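Local coordinates for protein cysteine protease (Xylella fastidiosa, PDB 3OIS) that probably hydrolyses peptide bonds as a papain-family (C1) cysteine protease, and binds uridine-5'-diphosphate, at residues A[36-41]-A[125-130]; A[184-189]-A[280-285]; A[204-209]-A[272-277]. One frame throughout, in Å; residues are numbered along the deposited sequence. Where two conformers were deposited one is given.

How the contacts relate
Contacts 1 and 2 both touch the bound UDP, contact 1 through Asp41 at the ribose and contact 2 through Tyr184 at the uracil; their centres lie about 10 Å apart. Asp38 of contact 1 joins them: its OD2 forms a salt bridge with Arg186 NH2 and probably a hydrogen bond with Trp284 NE1, each at 2.8 Å. Contact 3, its centre about 9 Å from that of contact 2, packs helix 271-274 on strand 204-211, the sheet neighbour of 280-287. There Trp284 N probably bonds to Val205 O at 2.9 Å, and Gln189 NE2 to Ile274 O at 2.9 Å. The side chain of Phe204 remains about 14 Å from UDP, so contact 3 lies away from the nucleotide.

Contact 1: residues A[36-41]-A[125-130]; sequences IPDIAD and MIRDGI. With UDP (uridine-5'-diphosphate), chain E.
At the ribose side of the UDP pocket, Asp38 and Ile39 of loop 36-41 hold Arg127 in the first turn of helix 126-135. Asp38 reaches across the helix start: its OD1 accepts the backbone N-H of Arg127 at 2.9 Å (159°), arriving on the syn side of the carboxylate. A water donates to the same OD1 at 2.6 Å and also to Ile36 O, while accepting from Ile126 N, so two donors grip this oxygen. The other oxygen, OD2, is engaged by Arg186 and Trp284. Arg127 carries its CG between backbone N and carbonyl carbon (chi1 74°) and bends again at chi3, which turns the guanidinium back to the loop. There NH1 donates to Ile39 O at 2.9 Å, the oxygen tilted from the guanidinium plane, and NH2 has Asp44 as its salt-bridge partner. The extended Met125 side chain runs along the loop backbone, with CG 4.0 Å from Ile36 CB, and its SD accepts a weak bond from Ile39 N at 3.5 Å. Asp41 OD2, paired with Arg43, makes a long salt bridge with Arg127 NH2 (4.0 Å, charges alone, well out of the guanidinium plane) and accepts a hydrogen bond from the UDP ribose O3' hydroxyl at 2.8 Å.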
loop_
_atom_site.group_PDB
_atom_site.type_symbol
_atom_site.label_atom_id
_atom_site.label_comp_id
_atom_site.label_asym_id
_atom_site.label_seq_id
_atom_site.Cartn_x
_atom_site.Cartn_y
_atom_site.Cartn_z
ATOM N N ILE A 36 1.480 -8.346 5.210
ATOM C CA ILE A 36 1.792 -9.785 5.362
ATOM C C ILE A 36 1.898 -10.310 3.938
ATOM O O ILE A 36 1.049 -9.944 3.088
ATOM C CB ILE A 36 0.559 -10.483 5.979
ATOM C CG1 ILE A 36 0.101 -9.963 7.412
ATOM C CG2 ILE A 36 0.917 -12.060 6.054
ATOM C CD1 ILE A 36 -1.416 -10.521 7.949
ATOM N N PRO A 37 2.937 -11.096 3.600
ATOM C CA PRO A 37 3.040 -11.602 2.243
ATOM C C PRO A 37 1.785 -12.342 1.799
ATOM O O PRO A 37 1.180 -13.080 2.555
ATOM C CB PRO A 37 4.257 -12.554 2.322
ATOM C CG PRO A 37 5.079 -11.940 3.482
ATOM C CD PRO A 37 3.978 -11.644 4.485
ATOM N N ASP A 38 1.415 -12.175 0.522
ATOM C CA ASP A 38 0.224 -12.820 -0.021
ATOM C C ASP A 38 0.473 -14.347 -0.042
ATOM O O ASP A 38 1.506 -14.780 -0.531
ATOM C CB ASP A 38 0.049 -12.493 -1.530
ATOM C CG ASP A 38 -0.610 -11.152 -1.824
ATOM O OD1 ASP A 38 -1.138 -10.502 -0.902
ATOM O OD2 ASP A 38 -0.665 -10.827 -3.062
ATOM N N ILE A 39 -0.566 -15.105 0.289
ATOM C CA ILE A 39 -0.645 -16.573 -0.119
ATOM C C ILE A 39 -0.750 -16.543 -1.645
ATOM O O ILE A 39 -1.511 -15.716 -2.202
ATOM C CB ILE A 39 -1.852 -17.307 0.522
ATOM C CG1 ILE A 39 -1.883 -18.786 0.070
ATOM C CG2 ILE A 39 -3.210 -16.624 0.213
ATOM C CD1 ILE A 39 -3.030 -19.596 0.757
ATOM N N ALA A 40 0.023 -17.410 -2.338
ATOM C CA ALA A 40 -0.065 -17.429 -3.805
ATOM C C ALA A 40 -1.341 -18.119 -4.289
ATOM O O ALA A 40 -1.833 -19.055 -3.619
ATOM C CB ALA A 40 1.132 -18.124 -4.388
ATOM N N ASP A 41 -1.870 -17.641 -5.402
ATOM C CA ASP A 41 -3.012 -18.233 -6.026
ATOM C C ASP A 41 -2.636 -18.321 -7.532
ATOM O O ASP A 41 -2.425 -17.310 -8.157
ATOM C CB ASP A 41 -4.281 -17.365 -5.760
ATOM C CG ASP A 41 -5.614 -17.966 -6.280
ATOM O OD1 ASP A 41 -5.655 -18.804 -7.186
ATOM O OD2 ASP A 41 -6.643 -17.566 -5.746
ATOM N N MET A 125 -2.869 -8.965 3.949
ATOM C CA MET A 125 -2.268 -9.239 2.662
ATOM C C MET A 125 -2.882 -8.250 1.675
ATOM O O MET A 125 -4.073 -7.948 1.726
ATOM C CB MET A 125 -2.601 -10.675 2.215
ATOM C CG MET A 125 -1.992 -11.718 3.154
ATOM S SD MET A 125 -2.637 -13.361 2.555
ATOM C CE MET A 125 -1.729 -14.403 3.722
ATOM N N ILE A 126 -2.032 -7.712 0.816
ATOM C CA ILE A 126 -2.508 -6.868 -0.325
ATOM C C ILE A 126 -3.635 -7.513 -1.104
ATOM O O ILE A 126 -4.686 -6.854 -1.390
ATOM C CB ILE A 126 -1.348 -6.491 -1.255
ATOM C CG1 ILE A 126 -0.370 -5.675 -0.376
ATOM C CG2 ILE A 126 -1.936 -5.602 -2.440
ATOM C CD1 ILE A 126 0.926 -5.467 -1.109
ATOM N N ARG A 127 -3.488 -8.813 -1.341
ATOM C CA ARG A 127 -4.479 -9.484 -2.153
ATOM C C ARG A 127 -5.859 -9.447 -1.484
ATOM O O ARG A 127 -6.916 -9.470 -2.165
ATOM C CB ARG A 127 -4.070 -10.912 -2.493
ATOM C CG ARG A 127 -4.186 -11.930 -1.261
ATOM C CD ARG A 127 -3.803 -13.415 -1.635
ATOM N NE ARG A 127 -4.648 -13.682 -2.734
ATOM C CZ ARG A 127 -4.256 -13.944 -3.990
ATOM N NH1 ARG A 127 -2.982 -14.308 -4.314
ATOM N NH2 ARG A 127 -5.211 -13.936 -4.929
ATOM N N ASP A 128 -5.888 -9.383 -0.160
ATOM C CA ASP A 128 -7.159 -9.347 0.554
ATOM C C ASP A 128 -7.769 -7.914 0.564
ATOM O O ASP A 128 -8.960 -7.749 0.407
ATOM C CB ASP A 128 -6.959 -9.804 2.017
ATOM C CG ASP A 128 -6.718 -11.298 2.092
ATOM O OD1 ASP A 128 -7.054 -12.006 1.088
ATOM O OD2 ASP A 128 -6.220 -11.764 3.144
ATOM N N GLY A 129 -6.901 -6.896 0.635
ATOM C CA GLY A 129 -7.388 -5.510 0.427
ATOM C C GLY A 129 -7.986 -5.404 -0.977
ATOM O O GLY A 129 -8.991 -4.748 -1.147
ATOM N N ILE A 130 -7.323 -5.999 -1.968
ATOM C CA ILE A 130 -7.849 -5.994 -3.338
ATOM C C ILE A 130 -9.168 -6.753 -3.474
ATOM O O ILE A 130 -10.101 -6.285 -4.092
ATOM C CB ILE A 130 -6.771 -6.494 -4.280
ATOM C CG1 ILE A 130 -5.692 -5.431 -4.366
ATOM C CG2 ILE A 130 -7.309 -6.702 -5.740
ATOM C CD1 ILE A 130 -4.442 -5.997 -5.147
HETATM N N1 UDP E . -8.523 -12.847 -10.011
HETATM C C2 UDP E . -7.549 -11.954 -10.362
HETATM N N3 UDP E . -7.943 -10.726 -10.881
HETATM C C4 UDP E . -9.254 -10.410 -11.031
HETATM C C5 UDP E . -10.266 -11.335 -10.714
HETATM C C6 UDP E . -9.852 -12.521 -10.091
HETATM O O2 UDP E . -6.386 -12.175 -10.232
HETATM O O4 UDP E . -9.507 -9.298 -11.600
HETATM C "C1'" UDP E . -8.038 -14.202 -9.576
HETATM C "C2'" UDP E . -7.435 -14.229 -8.188
HETATM O "O2'" UDP E . -6.494 -15.301 -8.217
HETATM C "C3'" UDP E . -8.634 -14.630 -7.423
HETATM C "C4'" UDP E . -9.271 -15.698 -8.341
HETATM O "O4'" UDP E . -9.093 -15.169 -9.673
HETATM O "O3'" UDP E . -8.175 -15.250 -6.224
HETATM C "C5'" UDP E . -10.729 -15.933 -7.962
HETATM O "O5'" UDP E . -11.416 -14.701 -8.175
HETATM P PA UDP E . -12.936 -14.565 -8.284
HETATM O O1A UDP E . -13.424 -13.181 -8.095
HETATM O O2A UDP E . -13.453 -15.268 -9.491
HETATM O O3A UDP E . -13.331 -15.449 -6.974
HETATM P PB UDP E . -14.679 -15.658 -6.106
HETATM O O1B UDP E . -14.900 -17.097 -6.015
HETATM O O2B UDP E . -14.386 -14.993 -4.862
HETATM O O3B UDP E . -15.882 -15.006 -6.718
HETATM O O HOH W 1 0.368 -8.968 0.605
#

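Contact 2: residues A[184-189]-A[280-285]; sequences YSRVAQ and ADDFWV. With UDP (uridine-5'-diphosphate), chain E.
Strand 183-186 pairs antiparallel with strand 280-287 at the edge of the papain-like beta domain, Ser185 and Val285 exchanging two backbone bonds and Arg186 facing Trp284 in the non-hydrogen-bonded pair. The compact part lies toward the nucleotide. Arg186 CG sits over the Trp284 six-membered ring, 3.6 Å from its centroid and 7° off the normal, a CH-pi contact. From there the arginine runs extended, so that its guanidinium has Trp284 CZ2 against one face. At its edge NH1 donates to Asp282 OD1 at 2.9 Å, nearly in the guanidinium plane and on the anti lone pair, forming a salt bridge; a water joins the same NH1 to Phe283 O. The rest of the guanidinium turns to Asp44 and Asp38, so one arginine meets three carboxylates, while Asp282 OD2 accepts from Tyr35 and from Asp38 N. Tyr184 lies alongside Trp284, its CD2 3.2 Å from Trp284 CZ3, with the ring planes 57° apart. Over one Tyr184 face sits the uracil, whose N3 lies 3.3 Å above the ring centre. The Tyr184 backbone reads the uracil edge: Tyr184 N donates to UDP O4 at 3.0 Å, and UDP N3 to Tyr184 O at 2.8 Å (176°).

The other end is looser and wetter. Farther along segment 184-189 the partly exposed Gln189 meets the Phe283 ring obliquely, Gln189 CD 3.5 Å from Phe283 CE2. Its NE2, also bonded to Ile274, donates to Ala280 O from above the carbonyl plane. One water bridges Gln189 OE1 and Asp281 OD2.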
loop_
_atom_site.group_PDB
_atom_site.type_symbol
_atom_site.label_atom_id
_atom_site.label_comp_id
_atom_site.label_asym_id
_atom_site.label_seq_id
_atom_site.Cartn_x
_atom_site.Cartn_y
_atom_site.Cartn_z
ATOM N N TYR A 184 -7.924 -6.775 -11.342
ATOM C CA TYR A 184 -6.602 -6.606 -10.728
ATOM C C TYR A 184 -5.650 -7.643 -11.254
ATOM O O TYR A 184 -6.063 -8.788 -11.582
ATOM C CB TYR A 184 -6.631 -6.667 -9.187
ATOM C CG TYR A 184 -7.332 -7.922 -8.640
ATOM C CD1 TYR A 184 -8.704 -8.003 -8.570
ATOM C CD2 TYR A 184 -6.590 -8.991 -8.110
ATOM C CE1 TYR A 184 -9.379 -9.147 -7.999
ATOM C CE2 TYR A 184 -7.222 -10.092 -7.561
ATOM C CZ TYR A 184 -8.586 -10.164 -7.496
ATOM O OH TYR A 184 -9.167 -11.271 -6.967
ATOM N N SER A 185 -4.389 -7.263 -11.379
ATOM C CA SER A 185 -3.381 -8.191 -11.912
ATOM C C SER A 185 -2.030 -7.963 -11.292
ATOM O O SER A 185 -1.667 -6.833 -10.889
ATOM C CB SER A 185 -3.252 -8.118 -13.433
ATOM O OG SER A 185 -2.992 -6.792 -13.914
ATOM N N ARG A 186 -1.234 -9.032 -11.216
ATOM C CA ARG A 186 0.140 -8.914 -10.729
ATOM C C ARG A 186 1.156 -8.480 -11.755
ATOM O O ARG A 186 1.228 -9.047 -12.884
ATOM C CB ARG A 186 0.704 -10.299 -10.273
ATOM C CG ARG A 186 0.106 -10.778 -9.094
ATOM C CD ARG A 186 0.915 -11.967 -8.594
ATOM N NE ARG A 186 0.258 -12.454 -7.401
ATOM C CZ ARG A 186 0.654 -12.135 -6.144
ATOM N NH1 ARG A 186 1.749 -11.367 -5.959
ATOM N NH2 ARG A 186 -0.040 -12.635 -5.107
ATOM N N VAL A 187 2.012 -7.571 -11.355
ATOM C CA VAL A 187 3.159 -7.155 -12.170
ATOM C C VAL A 187 4.354 -7.965 -11.827
ATOM O O VAL A 187 4.644 -8.206 -10.646
ATOM C CB VAL A 187 3.563 -5.656 -12.023
ATOM C CG1 VAL A 187 4.571 -5.308 -13.129
ATOM C CG2 VAL A 187 2.383 -4.669 -12.150
ATOM N N ALA A 188 5.046 -8.441 -12.874
ATOM C CA ALA A 188 6.239 -9.233 -12.708
ATOM C C ALA A 188 7.286 -8.431 -12.033
ATOM O O ALA A 188 7.445 -7.213 -12.262
ATOM C CB ALA A 188 6.765 -9.698 -14.065
ATOM N N GLN A 189 8.020 -9.087 -11.160
ATOM C CA GLN A 189 9.066 -8.341 -10.460
ATOM C C GLN A 189 10.300 -8.279 -11.362
ATOM O O GLN A 189 11.324 -9.018 -11.196
ATOM C CB GLN A 189 9.354 -9.018 -9.109
ATOM C CG GLN A 189 10.465 -8.384 -8.371
ATOM C CD GLN A 189 10.550 -8.919 -6.946
ATOM O OE1 GLN A 189 10.083 -10.035 -6.668
ATOM N NE2 GLN A 189 11.073 -8.118 -6.041
ATOM N N ALA A 280 11.342 -7.353 -1.816
ATOM C CA ALA A 280 10.023 -6.782 -2.180
ATOM C C ALA A 280 9.207 -7.862 -2.840
ATOM O O ALA A 280 9.787 -8.802 -3.389
ATOM C CB ALA A 280 10.239 -5.544 -3.089
ATOM N N ASP A 281 7.896 -7.781 -2.849
ATOM C CA ASP A 281 7.103 -8.780 -3.513
ATOM C C ASP A 281 5.682 -8.205 -3.666
ATOM O O ASP A 281 5.402 -7.099 -3.223
ATOM C CB ASP A 281 7.118 -10.019 -2.633
ATOM C CG ASP A 281 6.567 -11.261 -3.300
ATOM O OD1 ASP A 281 6.472 -12.263 -2.503
ATOM O OD2 ASP A 281 6.324 -11.323 -4.519
ATOM N N ASP A 282 4.770 -8.946 -4.294
ATOM C CA ASP A 282 3.330 -8.672 -4.285
ATOM C C ASP A 282 3.016 -7.313 -4.926
ATOM O O ASP A 282 2.357 -6.454 -4.336
ATOM C CB ASP A 282 2.675 -8.866 -2.880
ATOM C CG ASP A 282 2.861 -10.309 -2.374
ATOM O OD1 ASP A 282 2.777 -11.239 -3.236
ATOM O OD2 ASP A 282 3.298 -10.485 -1.193
ATOM N N PHE A 283 3.484 -7.213 -6.154
ATOM C CA PHE A 283 3.257 -6.020 -7.006
ATOM C C PHE A 283 1.910 -6.192 -7.702
ATOM O O PHE A 283 1.741 -7.163 -8.425
ATOM C CB PHE A 283 4.337 -6.001 -8.090
ATOM C CG PHE A 283 5.749 -5.833 -7.547
ATOM C CD1 PHE A 283 6.263 -4.568 -7.313
ATOM C CD2 PHE A 283 6.480 -6.931 -7.123
ATOM C CE1 PHE A 283 7.468 -4.369 -6.757
ATOM C CE2 PHE A 283 7.772 -6.756 -6.516
ATOM C CZ PHE A 283 8.299 -5.472 -6.382
ATOM N N TRP A 284 0.966 -5.286 -7.489
ATOM C CA TRP A 284 -0.434 -5.395 -8.028
ATOM C C TRP A 284 -0.869 -4.068 -8.607
ATOM O O TRP A 284 -0.527 -2.969 -8.048
ATOM C CB TRP A 284 -1.427 -5.616 -6.931
ATOM C CG TRP A 284 -1.406 -7.042 -6.375
ATOM C CD1 TRP A 284 -0.855 -7.424 -5.202
ATOM C CD2 TRP A 284 -2.107 -8.186 -6.919
ATOM N NE1 TRP A 284 -1.150 -8.801 -4.970
ATOM C CE2 TRP A 284 -1.925 -9.256 -6.006
ATOM C CE3 TRP A 284 -2.921 -8.391 -8.056
ATOM C CZ2 TRP A 284 -2.483 -10.527 -6.233
ATOM C CZ3 TRP A 284 -3.442 -9.687 -8.324
ATOM C CH2 TRP A 284 -3.215 -10.717 -7.408
ATOM N N VAL A 285 -1.656 -4.199 -9.679
ATOM C CA VAL A 285 -2.335 -3.049 -10.371
ATOM C C VAL A 285 -3.820 -3.276 -10.282
ATOM O O VAL A 285 -4.293 -4.412 -10.479
ATOM C CB VAL A 285 -1.983 -3.012 -11.860
ATOM C CG1 VAL A 285 -2.573 -1.735 -12.529
ATOM C CG2 VAL A 285 -0.534 -3.072 -12.031
HETATM N N1 UDP E . -8.523 -12.847 -10.011
HETATM C C2 UDP E . -7.549 -11.954 -10.362
HETATM N N3 UDP E . -7.943 -10.726 -10.881
HETATM C C4 UDP E . -9.254 -10.410 -11.031
HETATM C C5 UDP E . -10.266 -11.335 -10.714
HETATM C C6 UDP E . -9.852 -12.521 -10.091
HETATM O O2 UDP E . -6.386 -12.175 -10.232
HETATM O O4 UDP E . -9.507 -9.298 -11.600
HETATM C "C1'" UDP E . -8.038 -14.202 -9.576
HETATM C "C2'" UDP E . -7.435 -14.229 -8.188
HETATM O "O2'" UDP E . -6.494 -15.301 -8.217
HETATM C "C3'" UDP E . -8.634 -14.630 -7.423
HETATM C "C4'" UDP E . -9.271 -15.698 -8.341
HETATM O "O4'" UDP E . -9.093 -15.169 -9.673
HETATM O "O3'" UDP E . -8.175 -15.250 -6.224
HETATM C "C5'" UDP E . -10.729 -15.933 -7.962
HETATM O "O5'" UDP E . -11.416 -14.701 -8.175
HETATM P PA UDP E . -12.936 -14.565 -8.284
HETATM O O1A UDP E . -13.424 -13.181 -8.095
HETATM O O2A UDP E . -13.453 -15.268 -9.491
HETATM O O3A UDP E . -13.331 -15.449 -6.974
HETATM P PB UDP E . -14.679 -15.658 -6.106
HETATM O O1B UDP E . -14.900 -17.097 -6.015
HETATM O O2B UDP E . -14.386 -14.993 -4.862
HETATM O O3B UDP E . -15.882 -15.006 -6.718
HETATM O O HOH W 2 3.320 -9.718 -7.743
HETATM O O HOH W 3 7.361 -10.743 -7.008
#

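Contact 3: residues A[204-209]-A[272-277]; sequences FVFGFS and EYISNT
Ile274 CD1 rests on the face of the Phe206 ring, a CH-pi contact with CD1 4.2 Å from the centroid and 25° off the normal; the nearest ring atom is Phe206 CZ at 3.8 Å, while Ile274 CG1 lies 4.0 Å from Phe206 CE2. The same methyl meets Phe204 differently, at the rim of the ring and near its plane, 4.1 Å from Phe204 CZ. One carbon therefore touches a face and an edge at once. Farther along the strand Tyr273 crosses Phe208 at about a right angle, with its CE2 4.0 Å from Phe208 CD2. Tyr273 OH lies at the edge of the Phe208 ring, near its plane, and donates to Ser209 O at 2.7 Å, in the plane of the carbonyl, so a buried phenol finds a backbone acceptor.

Alternation with Val205 and Gly207 puts Phe204, Phe206 and Phe208 on one face of the strand; in all three CG stands between backbone N and carbonyl carbon. On the helix, Tyr273 CG and Ile274 CG1 are both anti to the backbone N, and the ends of both side chains come to that face.

This is core packing of the antiparallel beta domain of a papain-type fold: short helix 271-274, between strands 266-270 and 280-287, lies over strand 204-211. That strand in turn is fixed on both edges, by backbone bonds to 233-245 (Phe206 with Val239, Phe208 with His237) and to 280-287 (Gly207 with Asp281). Farther out, Phe283 sets its ring nearly parallel to that of Phe206 and also touches Ile274. Leu194 of helix 191-199 packs on both Phe204 and Ile274, and Ile224, Pro227 and Leu279 adjoin the Tyr273 side chain.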
loop_
_atom_site.group_PDB
_atom_site.type_symbol
_atom_site.label_atom_id
_atom_site.label_comp_id
_atom_site.label_asym_id
_atom_site.label_seq_id
_atom_site.Cartn_x
_atom_site.Cartn_y
_atom_site.Cartn_z
ATOM N N PHE A 204 1.473 1.229 -9.044
ATOM C CA PHE A 204 1.212 -0.134 -8.515
ATOM C C PHE A 204 1.511 -0.136 -7.027
ATOM O O PHE A 204 2.238 0.730 -6.527
ATOM C CB PHE A 204 2.119 -1.153 -9.288
ATOM C CG PHE A 204 3.572 -0.861 -9.221
ATOM C CD1 PHE A 204 4.359 -1.303 -8.149
ATOM C CD2 PHE A 204 4.223 -0.268 -10.308
ATOM C CE1 PHE A 204 5.718 -1.001 -8.090
ATOM C CE2 PHE A 204 5.649 -0.027 -10.269
ATOM C CZ PHE A 204 6.376 -0.437 -9.165
ATOM N N VAL A 205 0.878 -1.078 -6.335
ATOM C CA VAL A 205 1.145 -1.266 -4.913
ATOM C C VAL A 205 2.016 -2.471 -4.783
ATOM O O VAL A 205 1.960 -3.363 -5.629
ATOM C CB VAL A 205 -0.113 -1.509 -4.054
ATOM C CG1 VAL A 205 -0.945 -0.233 -3.968
ATOM C CG2 VAL A 205 -0.881 -2.733 -4.558
ATOM N N PHE A 206 2.892 -2.428 -3.767
ATOM C CA PHE A 206 3.710 -3.593 -3.454
ATOM C C PHE A 206 4.134 -3.581 -2.034
ATOM O O PHE A 206 3.903 -2.606 -1.318
ATOM C CB PHE A 206 4.936 -3.659 -4.366
ATOM C CG PHE A 206 5.978 -2.623 -4.058
ATOM C CD1 PHE A 206 5.767 -1.265 -4.465
ATOM C CD2 PHE A 206 7.110 -2.957 -3.354
ATOM C CE1 PHE A 206 6.793 -0.291 -4.173
ATOM C CE2 PHE A 206 8.123 -2.028 -3.018
ATOM C CZ PHE A 206 7.991 -0.680 -3.463
ATOM N N GLY A 207 4.689 -4.718 -1.598
ATOM C CA GLY A 207 5.048 -4.955 -0.208
ATOM C C GLY A 207 6.562 -5.047 -0.120
ATOM O O GLY A 207 7.256 -5.475 -1.071
ATOM N N PHE A 208 7.166 -4.656 0.978
ATOM C CA PHE A 208 8.571 -4.884 1.083
ATOM C C PHE A 208 9.025 -5.046 2.548
ATOM O O PHE A 208 8.326 -4.596 3.503
ATOM C CB PHE A 208 9.375 -3.747 0.385
ATOM C CG PHE A 208 9.208 -2.362 0.979
ATOM C CD1 PHE A 208 8.072 -1.547 0.692
ATOM C CD2 PHE A 208 10.226 -1.827 1.791
ATOM C CE1 PHE A 208 8.015 -0.206 1.187
ATOM C CE2 PHE A 208 10.167 -0.493 2.273
ATOM C CZ PHE A 208 9.038 0.292 2.013
ATOM N N SER A 209 10.200 -5.628 2.732
ATOM C CA SER A 209 10.755 -5.693 4.099
ATOM C C SER A 209 11.458 -4.417 4.418
ATOM O O SER A 209 12.264 -3.933 3.590
ATOM C CB SER A 209 11.736 -6.860 4.202
ATOM O OG SER A 209 10.981 -8.074 4.100
ATOM N N GLU A 272 17.881 -1.834 -7.218
ATOM C CA GLU A 272 18.368 -3.146 -6.693
ATOM C C GLU A 272 17.536 -3.605 -5.475
ATOM O O GLU A 272 17.571 -4.798 -5.100
ATOM C CB GLU A 272 19.839 -2.997 -6.241
ATOM C CG GLU A 272 20.895 -2.552 -7.317
ATOM C CD GLU A 272 20.912 -1.023 -7.703
ATOM O OE1 GLU A 272 21.681 -0.689 -8.666
ATOM O OE2 GLU A 272 20.172 -0.149 -7.102
ATOM N N TYR A 273 16.836 -2.681 -4.848
ATOM C CA TYR A 273 16.011 -3.043 -3.704
ATOM C C TYR A 273 14.701 -3.620 -4.259
ATOM O O TYR A 273 14.323 -4.760 -3.941
ATOM C CB TYR A 273 15.787 -1.772 -2.895
ATOM C CG TYR A 273 15.263 -1.963 -1.461
ATOM C CD1 TYR A 273 15.936 -1.330 -0.429
ATOM C CD2 TYR A 273 14.136 -2.768 -1.142
ATOM C CE1 TYR A 273 15.517 -1.413 0.848
ATOM C CE2 TYR A 273 13.735 -2.924 0.208
ATOM C CZ TYR A 273 14.402 -2.196 1.189
ATOM O OH TYR A 273 14.064 -2.289 2.525
ATOM N N ILE A 274 13.991 -2.835 -5.083
ATOM C CA ILE A 274 12.689 -3.283 -5.555
ATOM C C ILE A 274 12.720 -4.589 -6.378
ATOM O O ILE A 274 11.734 -5.347 -6.379
ATOM C CB ILE A 274 11.992 -2.128 -6.357
ATOM C CG1 ILE A 274 10.473 -2.279 -6.299
ATOM C CG2 ILE A 274 12.600 -2.091 -7.797
ATOM C CD1 ILE A 274 9.659 -0.972 -6.846
ATOM N N SER A 275 13.825 -4.844 -7.070
ATOM C CA SER A 275 13.922 -6.004 -7.943
ATOM C C SER A 275 14.421 -7.244 -7.216
ATOM O O SER A 275 14.426 -8.283 -7.818
ATOM C CB SER A 275 14.848 -5.644 -9.136
ATOM O OG SER A 275 16.186 -5.532 -8.700
ATOM N N ASN A 276 14.799 -7.104 -5.937
ATOM C CA ASN A 276 15.241 -8.234 -5.119
ATOM C C ASN A 276 14.050 -9.038 -4.549
ATOM O O ASN A 276 13.251 -8.511 -3.781
ATOM C CB ASN A 276 16.214 -7.752 -4.034
ATOM C CG ASN A 276 16.911 -8.909 -3.307
ATOM O OD1 ASN A 276 16.388 -9.993 -3.247
ATOM N ND2 ASN A 276 18.136 -8.674 -2.803
ATOM N N THR A 277 13.912 -10.313 -4.968
ATOM C CA THR A 277 12.808 -11.146 -4.514
ATOM C C THR A 277 12.830 -11.396 -3.016
ATOM O O THR A 277 11.763 -11.753 -2.466
ATOM C CB THR A 277 12.784 -12.511 -5.237
ATOM O OG1 THR A 277 14.052 -13.150 -5.032
ATOM C CG2 THR A 277 12.478 -12.284 -6.664
#